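Local coordinates for putative exported protein (Bordetella parapertussis, PDB 3OCJ) that is of uncharacterised function but probably acts as an S-adenosylmethionine-dependent methyltransferase, at residues F39-A42 / R43-L47; Q254-F257 / T258-Q262. All coordinates share one frame; numbering follows the deposited sequence.

Contact 1 of 2, residues F39-A42 / R43-L47; sequences FDVA and RQIEL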
# COMPACT_ATOMS: atom_id res chain seq x y z
N PHE A 39 21.34 13.70 11.83
CA PHE A 39 20.84 12.95 12.98
C PHE A 39 21.96 12.23 13.72
O PHE A 39 22.42 11.18 13.27
CB PHE A 39 19.79 11.92 12.52
CG PHE A 39 18.69 12.51 11.68
CD1 PHE A 39 17.53 12.96 12.27
CD2 PHE A 39 18.83 12.60 10.30
CE1 PHE A 39 16.52 13.50 11.50
CE2 PHE A 39 17.82 13.14 9.53
CZ PHE A 39 16.66 13.59 10.13
N ASP A 40 22.38 12.77 14.85
CA ASP A 40 23.39 12.09 15.66
C ASP A 40 22.74 10.93 16.41
O ASP A 40 21.52 10.73 16.33
CB ASP A 40 24.15 13.05 16.60
CG ASP A 40 23.26 13.74 17.63
OD1 ASP A 40 22.10 13.32 17.82
OD2 ASP A 40 23.74 14.70 18.26
N VAL A 41 23.56 10.14 17.11
CA VAL A 41 23.08 8.95 17.81
C VAL A 41 21.92 9.24 18.76
O VAL A 41 20.91 8.53 18.77
CB VAL A 41 24.23 8.25 18.57
CG1 VAL A 41 23.68 7.32 19.65
CG2 VAL A 41 25.13 7.49 17.60
N ALA A 42 22.08 10.29 19.57
CA ALA A 42 21.03 10.69 20.50
C ALA A 42 19.72 10.98 19.78
O ALA A 42 18.65 10.57 20.23
CB ALA A 42 21.47 11.90 21.32
N ARG A 43 19.81 11.69 18.66
CA ARG A 43 18.62 12.04 17.89
C ARG A 43 17.96 10.79 17.32
O ARG A 43 16.74 10.66 17.33
CB ARG A 43 18.96 13.04 16.79
CG ARG A 43 17.79 13.44 15.91
CD ARG A 43 16.60 13.90 16.74
NE ARG A 43 15.58 14.52 15.90
CZ ARG A 43 14.38 14.89 16.33
NH1 ARG A 43 14.03 14.71 17.60
NH2 ARG A 43 13.52 15.45 15.49
N GLN A 44 18.78 9.86 16.83
CA GLN A 44 18.26 8.61 16.29
C GLN A 44 17.53 7.82 17.37
O GLN A 44 16.49 7.19 17.10
CB GLN A 44 19.38 7.76 15.70
CG GLN A 44 20.03 8.36 14.46
CD GLN A 44 21.22 7.54 14.01
OE1 GLN A 44 21.14 6.31 13.91
NE2 GLN A 44 22.34 8.22 13.75
N ILE A 45 18.07 7.85 18.58
CA ILE A 45 17.45 7.16 19.70
C ILE A 45 16.11 7.81 20.03
O ILE A 45 15.13 7.12 20.34
CB ILE A 45 18.38 7.15 20.93
CG1 ILE A 45 19.55 6.20 20.68
CG2 ILE A 45 17.62 6.75 22.19
CD1 ILE A 45 20.59 6.18 21.79
N GLU A 46 16.05 9.13 19.92
CA GLU A 46 14.78 9.85 20.10
C GLU A 46 13.77 9.45 19.03
O GLU A 46 12.58 9.30 19.31
CB GLU A 46 15.00 11.36 20.08
CG GLU A 46 15.84 11.89 21.22
CD GLU A 46 16.01 13.41 21.17
OE1 GLU A 46 15.62 14.01 20.14
OE2 GLU A 46 16.52 13.99 22.15
N LEU A 47 14.23 9.29 17.79
CA LEU A 47 13.35 8.86 16.72
C LEU A 47 12.81 7.46 16.99
O LEU A 47 11.62 7.20 16.82
CB LEU A 47 14.07 8.91 15.37
CG LEU A 47 14.57 10.27 14.88
CD1 LEU A 47 15.18 10.14 13.50
CD2 LEU A 47 13.43 11.29 14.87
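Asp40 and Arg43 meet where a loop turns into a helix, a worked example of how side chains finish the first turn that the backbone cannot finish alone. Asp40 is the N-cap residue. Its CG lies between the backbone N and the carbonyl carbon (chi1 62°), a torsion that folds the carboxylate back over the helix start, where OD1 accepts from Arg43 N at 2.9 Å. The amide comes in nearly along the C-O axis of the carboxylate, and the positive end of the helix dipole would also be expected to favour the carboxylate's negative charge there. Regular backbone bonds then follow, beginning with Gln44 N to Asp40 O at 2.9 Å.

On another side of the turn, Gln44 reaches backwards. Its extended chain brings NE2 to Phe39 O, 3.0 Å away; the oxygen lies near the plane of the Gln44 amide, whereas the donor stands above the carbonyl plane of Phe39. The same NE2 also donates to Gly34 O, so one buried amide nitrogen ties two loop carbonyls to the helix.

Phe39 lays its ring beside the helix. Arg43 CG touches the ring edge, 3.7 Å from CD1, and Leu47 CD1 lies 3.9 Å from that same CD1 of Phe39. The bend of Arg43 at chi2 (52°) carries its guanidinium over Leu47 CD2, which covers one face, while NH1 forms a salt bridge with Glu46 OE1 at 3.1 Å, in the guanidinium plane.

Val41 and Ile45 turn to helix 15-33, touching Ile30 and Arg27 respectively, whereas Phe39, Gln44 and Leu47 rest on Leu255 of helix 247-261; helix 41-53 thus starts packed against both.

Contact 2 of 2, residues Q254-F257 / T258-Q262; sequences QLVF and TRLIQ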
# COMPACT_ATOMS: atom_id res chain seq x y z
N GLN A 254 14.72 8.06 5.21
CA GLN A 254 15.77 7.09 4.95
C GLN A 254 16.32 6.49 6.24
O GLN A 254 16.60 5.29 6.31
CB GLN A 254 16.89 7.72 4.14
CG GLN A 254 16.45 8.07 2.73
CD GLN A 254 17.47 8.90 1.99
OE1 GLN A 254 18.26 9.62 2.60
NE2 GLN A 254 17.46 8.79 0.67
N LEU A 255 16.49 7.32 7.27
CA LEU A 255 16.99 6.83 8.55
C LEU A 255 15.94 5.94 9.19
O LEU A 255 16.24 4.82 9.63
CB LEU A 255 17.31 8.01 9.47
CG LEU A 255 17.85 7.62 10.85
CD1 LEU A 255 19.15 6.83 10.73
CD2 LEU A 255 18.05 8.87 11.69
N VAL A 256 14.70 6.41 9.21
CA VAL A 256 13.62 5.66 9.84
C VAL A 256 13.41 4.31 9.16
O VAL A 256 13.28 3.28 9.84
CB VAL A 256 12.32 6.48 9.89
CG1 VAL A 256 11.16 5.62 10.40
CG2 VAL A 256 12.50 7.70 10.79
N PHE A 257 13.40 4.29 7.83
CA PHE A 257 13.18 3.04 7.10
C PHE A 257 14.41 2.13 7.13
O PHE A 257 14.33 0.98 7.53
CB PHE A 257 12.78 3.29 5.63
CG PHE A 257 11.39 3.85 5.43
CD1 PHE A 257 10.58 4.21 6.49
CD2 PHE A 257 10.91 4.03 4.13
CE1 PHE A 257 9.30 4.73 6.26
CE2 PHE A 257 9.64 4.55 3.90
CZ PHE A 257 8.84 4.90 4.96
N THR A 258 15.56 2.63 6.69
CA THR A 258 16.72 1.76 6.54
C THR A 258 17.28 1.25 7.87
O THR A 258 17.70 0.09 7.96
CB THR A 258 17.87 2.43 5.77
OG1 THR A 258 18.39 3.53 6.53
CG2 THR A 258 17.37 2.92 4.43
N ARG A 259 17.28 2.09 8.89
CA ARG A 259 17.91 1.71 10.15
C ARG A 259 16.94 1.24 11.22
O ARG A 259 17.25 0.33 11.99
CB ARG A 259 18.76 2.86 10.69
CG ARG A 259 19.62 2.46 11.87
CD ARG A 259 20.66 3.51 12.19
NE ARG A 259 21.56 3.73 11.06
CZ ARG A 259 22.69 4.43 11.14
NH1 ARG A 259 23.04 4.98 12.29
NH2 ARG A 259 23.45 4.58 10.07
N LEU A 260 15.76 1.85 11.30
CA LEU A 260 14.88 1.55 12.42
C LEU A 260 13.85 0.45 12.12
O LEU A 260 13.87 -0.62 12.74
CB LEU A 260 14.21 2.81 12.95
CG LEU A 260 15.17 3.96 13.29
CD1 LEU A 260 14.42 5.12 13.92
CD2 LEU A 260 16.29 3.48 14.21
N ILE A 261 12.97 0.69 11.15
CA ILE A 261 11.91 -0.26 10.84
C ILE A 261 12.38 -1.42 9.97
O ILE A 261 12.07 -2.58 10.24
CB ILE A 261 10.76 0.45 10.10
CG1 ILE A 261 10.10 1.49 11.01
CG2 ILE A 261 9.76 -0.57 9.54
CD1 ILE A 261 9.15 2.43 10.27
N GLN A 262 13.13 -1.10 8.92
CA GLN A 262 13.56 -2.07 7.91
C GLN A 262 12.37 -2.70 7.21
O GLN A 262 12.14 -3.90 7.30
CB GLN A 262 14.50 -3.11 8.51
CG GLN A 262 15.66 -2.45 9.27
CD GLN A 262 16.90 -3.32 9.35
OE1 GLN A 262 16.83 -4.48 9.74
NE2 GLN A 262 18.04 -2.74 8.98
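Leu255 CD1 lies against Arg259, four residues on, filling the angle between its CD methylene and the face of its guanidinium, a worked example of one side chain bedding into the bend of another. Leu255 CG is anti to the backbone N (chi1 180°), which brings CD1 to 3.9 Å from Arg259 NE. The arginine's polar end is held by Gly34 O, so the leucine methyl packs on a group already fixed from outside. Leu255 itself sits as a bump among Val36, Phe39, Gln44 and Leu47.

Val256 and Ile261, five residues apart, also touch: Val256 CG1 and Ile261 CD1 meet at 3.8 Å, the two branched side chains slanting across each other. Their pairing matches the backbone: Ile261 N donates to Val256 O at 2.9 Å, almost straight (172°), in the i+5 pattern of a wider pi-type turn. Leu260 N lies between the two patterns, making weak bonds to Leu255 O and Val256 O. Leu260 CD1 lies 4.5 Å from Val256 CG2, and its side chain, like that of Ile261, packs on Leu51 of helix 41-53.

On the more exposed side, Thr258 OG1 makes a very short contact of 2.5 Å with Gln254 O. That carbonyl also takes Thr258 N, the two donors approaching from opposite faces of its plane. The Phe257 side chain touches the bound palmitic acid, and its ring meets Trp265 edge-to-face.

Gln262 closes the end. Its backbone N reaches Phe257 O at 2.8 Å, again five residues back, while its side-chain NE2 donates to Thr258 O at 3.0 Å with the oxygen in the amide plane. A pi-type turn followed by a residue of positive phi is a recognised way of ending an alpha helix, here the C-terminal end of helix 247-261.

Contact 1 precedes contact 2 along the chain, yet their centres lie 12 Å apart and their residues touch. One begins helix 41-53 and the other ends helix 247-261, so sequence-distant helix ends are brought together on the same side of the chain's centre. Leu255 CD2 is the main point of junction: Gln44 CG approaches it to 3.4 Å, and the side chains of Phe39 and Leu47 pack there too. A weak hydrogen bond joins Gln44 OE1 to Arg259 NH1, and both side chains also donate to Gly34 O. With helix 15-33 and the loop after it, they form one packed helical region apart from the seven-stranded sheet, which through contact 2 probably helps border the palmitic acid site.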